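Local coordinates for protein RNA 2'-o-ribose methyltransferase (Thermus thermophilus, PDB 1IPA) that probably methylates the 2'-hydroxyl of ribose in RNA, as a TrmH-family enzyme whose active site is built on a deep trefoil knot, at residues Gln26-Ile31 with Glu46-Leu51. Numbering follows the deposited sequence.
Sequences QRRFLI and ELEQAL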
ATOM      1  N   GLN A  26      17.175  -9.600  -8.281  1.00 32.06           N
ATOM      2  CA  GLN A  26      17.274 -10.864  -7.549  1.00 31.96           C
ATOM      3  C   GLN A  26      15.924 -11.479  -7.208  1.00 31.86           C
ATOM      4  O   GLN A  26      15.864 -12.584  -6.681  1.00 31.72           O
ATOM      5  CB  GLN A  26      18.054 -10.672  -6.258  1.00 33.46           C
ATOM      6  CG  GLN A  26      19.498 -10.289  -6.465  1.00 39.97           C
ATOM      7  CD  GLN A  26      20.161  -9.906  -5.164  1.00 43.22           C
ATOM      8  OE1 GLN A  26      19.739  -8.957  -4.493  1.00 45.42           O
ATOM      9  NE2 GLN A  26      21.198 -10.643  -4.790  1.00 44.69           N
ATOM     10  N   ARG A  27      14.849 -10.764  -7.511  1.00 31.28           N
ATOM     11  CA  ARG A  27      13.506 -11.244  -7.219  1.00 32.09           C
ATOM     12  C   ARG A  27      13.327 -11.634  -5.758  1.00 31.57           C
ATOM     13  O   ARG A  27      12.715 -12.656  -5.446  1.00 33.13           O
ATOM     14  CB  ARG A  27      13.155 -12.423  -8.122  1.00 32.11           C
ATOM     15  CG  ARG A  27      12.986 -12.015  -9.563  1.00 37.16           C
ATOM     16  CD  ARG A  27      12.716 -13.199 -10.451  1.00 41.27           C
ATOM     17  NE  ARG A  27      12.764 -12.818 -11.857  1.00 48.04           N
ATOM     18  CZ  ARG A  27      12.582 -13.657 -12.873  1.00 50.09           C
ATOM     19  NH1 ARG A  27      12.336 -14.944 -12.649  1.00 50.54           N
ATOM     20  NH2 ARG A  27      12.642 -13.201 -14.118  1.00 51.40           N
ATOM     21  N   ARG A  28      13.856 -10.809  -4.864  1.00 30.18           N
ATOM     22  CA  ARG A  28      13.729 -11.059  -3.437  1.00 30.57           C
ATOM     23  C   ARG A  28      13.530  -9.754  -2.671  1.00 29.93           C
ATOM     24  O   ARG A  28      13.910  -8.680  -3.146  1.00 30.38           O
ATOM     25  CB  ARG A  28      14.957 -11.812  -2.939  1.00 31.80           C
ATOM     26  CG  ARG A  28      14.911 -13.274  -3.336  1.00 35.50           C
ATOM     27  CD  ARG A  28      16.194 -13.999  -3.039  1.00 38.14           C
ATOM     28  NE  ARG A  28      16.041 -15.434  -3.265  1.00 41.90           N
ATOM     29  CZ  ARG A  28      15.800 -15.992  -4.446  1.00 42.05           C
ATOM     30  NH1 ARG A  28      15.686 -15.238  -5.531  1.00 42.35           N
ATOM     31  NH2 ARG A  28      15.666 -17.308  -4.542  1.00 42.89           N
ATOM     32  N   PHE A  29      12.908  -9.847  -1.501  1.00 26.36           N
ATOM     33  CA  PHE A  29      12.660  -8.671  -0.685  1.00 25.39           C
ATOM     34  C   PHE A  29      12.491  -9.060   0.776  1.00 26.04           C
ATOM     35  O   PHE A  29      12.179 -10.210   1.095  1.00 24.38           O
ATOM     36  CB  PHE A  29      11.425  -7.892  -1.190  1.00 23.21           C
ATOM     37  CG  PHE A  29      10.129  -8.656  -1.098  1.00 22.53           C
ATOM     38  CD1 PHE A  29       9.183  -8.330  -0.126  1.00 19.35           C
ATOM     39  CD2 PHE A  29       9.839  -9.688  -1.994  1.00 22.28           C
ATOM     40  CE1 PHE A  29       7.972  -9.013  -0.044  1.00 15.93           C
ATOM     41  CE2 PHE A  29       8.623 -10.379  -1.916  1.00 20.64           C
ATOM     42  CZ  PHE A  29       7.689 -10.033  -0.934  1.00 17.86           C
ATOM     43  N   LEU A  30      12.712  -8.086   1.653  1.00 23.86           N
ATOM     44  CA  LEU A  30      12.626  -8.299   3.080  1.00 23.51           C
ATOM     45  C   LEU A  30      11.251  -7.953   3.606  1.00 24.61           C
ATOM     46  O   LEU A  30      10.582  -7.043   3.105  1.00 24.01           O
ATOM     47  CB  LEU A  30      13.673  -7.444   3.793  1.00 23.03           C
ATOM     48  CG  LEU A  30      15.124  -7.649   3.353  1.00 21.71           C
ATOM     49  CD1 LEU A  30      15.973  -6.476   3.817  1.00 19.85           C
ATOM     50  CD2 LEU A  30      15.646  -8.964   3.897  1.00 20.54           C
ATOM     51  N   ILE A  31      10.824  -8.697   4.616  1.00 23.16           N
ATOM     52  CA  ILE A  31       9.538  -8.455   5.223  1.00 23.22           C
ATOM     53  C   ILE A  31       9.722  -8.335   6.734  1.00 25.69           C
ATOM     54  O   ILE A  31       9.874  -9.337   7.433  1.00 28.15           O
ATOM     55  CB  ILE A  31       8.556  -9.590   4.903  1.00 21.75           C
ATOM     56  CG1 ILE A  31       8.453  -9.772   3.377  1.00 19.31           C
ATOM     57  CG2 ILE A  31       7.200  -9.280   5.517  1.00 17.71           C
ATOM     58  CD1 ILE A  31       7.505 -10.901   2.928  1.00 17.71           C
ATOM     59  N   GLU A  46       6.290 -17.018  -0.922  1.00 35.83           N
ATOM     60  CA  GLU A  46       7.232 -18.001  -0.400  1.00 36.20           C
ATOM     61  C   GLU A  46       8.380 -17.308   0.325  1.00 36.41           C
ATOM     62  O   GLU A  46       8.908 -16.290  -0.139  1.00 35.21           O
ATOM     63  CB  GLU A  46       7.806 -18.856  -1.532  1.00 38.25           C
ATOM     64  CG  GLU A  46       6.778 -19.301  -2.569  1.00 44.02           C
ATOM     65  CD  GLU A  46       7.362 -20.247  -3.604  1.00 46.68           C
ATOM     66  OE1 GLU A  46       7.591 -21.427  -3.264  1.00 48.90           O
ATOM     67  OE2 GLU A  46       7.602 -19.809  -4.752  1.00 47.96           O
ATOM     68  N   LEU A  47       8.753 -17.869   1.470  1.00 35.22           N
ATOM     69  CA  LEU A  47       9.840 -17.343   2.281  1.00 36.88           C
ATOM     70  C   LEU A  47      11.057 -18.248   2.118  1.00 37.97           C
ATOM     71  O   LEU A  47      10.910 -19.440   1.868  1.00 40.43           O
ATOM     72  CB  LEU A  47       9.409 -17.315   3.752  1.00 35.42           C
ATOM     73  CG  LEU A  47       8.830 -16.024   4.345  1.00 36.08           C
ATOM     74  CD1 LEU A  47       8.085 -15.196   3.301  1.00 29.69           C
ATOM     75  CD2 LEU A  47       7.938 -16.396   5.514  1.00 32.61           C
ATOM     76  N   GLU A  48      12.256 -17.691   2.239  1.00 38.04           N
ATOM     77  CA  GLU A  48      13.459 -18.510   2.122  1.00 38.59           C
ATOM     78  C   GLU A  48      14.194 -18.598   3.451  1.00 38.70           C
ATOM     79  O   GLU A  48      14.776 -19.631   3.779  1.00 39.73           O
ATOM     80  CB  GLU A  48      14.384 -17.970   1.042  1.00 37.54           C
ATOM     81  CG  GLU A  48      13.739 -17.960  -0.322  1.00 40.32           C
ATOM     82  CD  GLU A  48      14.744 -17.840  -1.441  1.00 40.13           C
ATOM     83  OE1 GLU A  48      15.653 -16.993  -1.324  1.00 38.02           O
ATOM     84  OE2 GLU A  48      14.614 -18.590  -2.435  1.00 41.37           O
ATOM     85  N   GLN A  49      14.167 -17.517   4.217  1.00 37.87           N
ATOM     86  CA  GLN A  49      14.809 -17.529   5.516  1.00 39.51           C
ATOM     87  C   GLN A  49      14.236 -16.485   6.458  1.00 38.66           C
ATOM     88  O   GLN A  49      13.655 -15.493   6.024  1.00 38.22           O
ATOM     89  CB  GLN A  49      16.323 -17.344   5.383  1.00 39.92           C
ATOM     90  CG  GLN A  49      16.782 -16.021   4.837  1.00 44.03           C
ATOM     91  CD  GLN A  49      18.293 -15.955   4.750  1.00 48.51           C
ATOM     92  OE1 GLN A  49      18.930 -16.865   4.224  1.00 50.49           O
ATOM     93  NE2 GLN A  49      18.875 -14.878   5.264  1.00 50.00           N
ATOM     94  N   ALA A  50      14.392 -16.731   7.753  1.00 37.72           N
ATOM     95  CA  ALA A  50      13.895 -15.817   8.763  1.00 38.11           C
ATOM     96  C   ALA A  50      14.986 -15.459   9.750  1.00 38.44           C
ATOM     97  O   ALA A  50      15.717 -16.326  10.219  1.00 39.78           O
ATOM     98  CB  ALA A  50      12.720 -16.441   9.499  1.00 36.96           C
ATOM     99  N   LEU A  51      15.102 -14.175  10.055  1.00 38.68           N
ATOM    100  CA  LEU A  51      16.084 -13.719  11.022  1.00 39.49           C
ATOM    101  C   LEU A  51      15.333 -13.514  12.329  1.00 40.38           C
ATOM    102  O   LEU A  51      14.168 -13.109  12.319  1.00 39.79           O
ATOM    103  CB  LEU A  51      16.735 -12.414  10.560  1.00 38.54           C
ATOM    104  CG  LEU A  51      17.891 -12.570   9.568  1.00 39.38           C
ATOM    105  CD1 LEU A  51      17.432 -13.283   8.304  1.00 39.42           C
ATOM    106  CD2 LEU A  51      18.441 -11.195   9.238  1.00 41.31           C
TER
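A side-chain salt bridge, Arg28 to Glu48, joins two strands that are not neighbours in the mixed sheet of the N-terminal domain. Strand 96-101 lies between them and is antiparallel to both. It is backbone hydrogen-bonded to Phe29 and Ile31 on one border, while strand 47-53 runs along the other. The guanidinium grips the carboxylate side-on with two nitrogens. Arg28 NE donates to Glu48 OE1 at 2.5 Å, with an N-H...O angle of 158°. This oxygen lies close to the guanidinium plane but is met from above the carboxylate plane. Arg28 NH2 reaches Glu48 OE2 on its syn side at 2.7 Å, a more bent bond. The two planes are 56° apart, so the pair is twisted rather than flat. Arg28 is extended from CG to NE, and its last torsion (chi4 65°) turns the guanidinium out of line with the chain. Arg28 NH1 also donates to Gln26 O at 2.9 Å, which helps fix that turn. With alanine in place of Arg28, the Glu48 carboxylate would probably lose this partner and Gln26 O its side-chain donor. Elsewhere, Ile31 CD1 and Leu47 CD1 meet loosely at 4.4 Å, beside Ala100 and helix 34-42. Such cross-strand pairing across an intervening strand belongs here to the eL30-like fold, the probable RNA-binding domain of this SpoU methyltransferase.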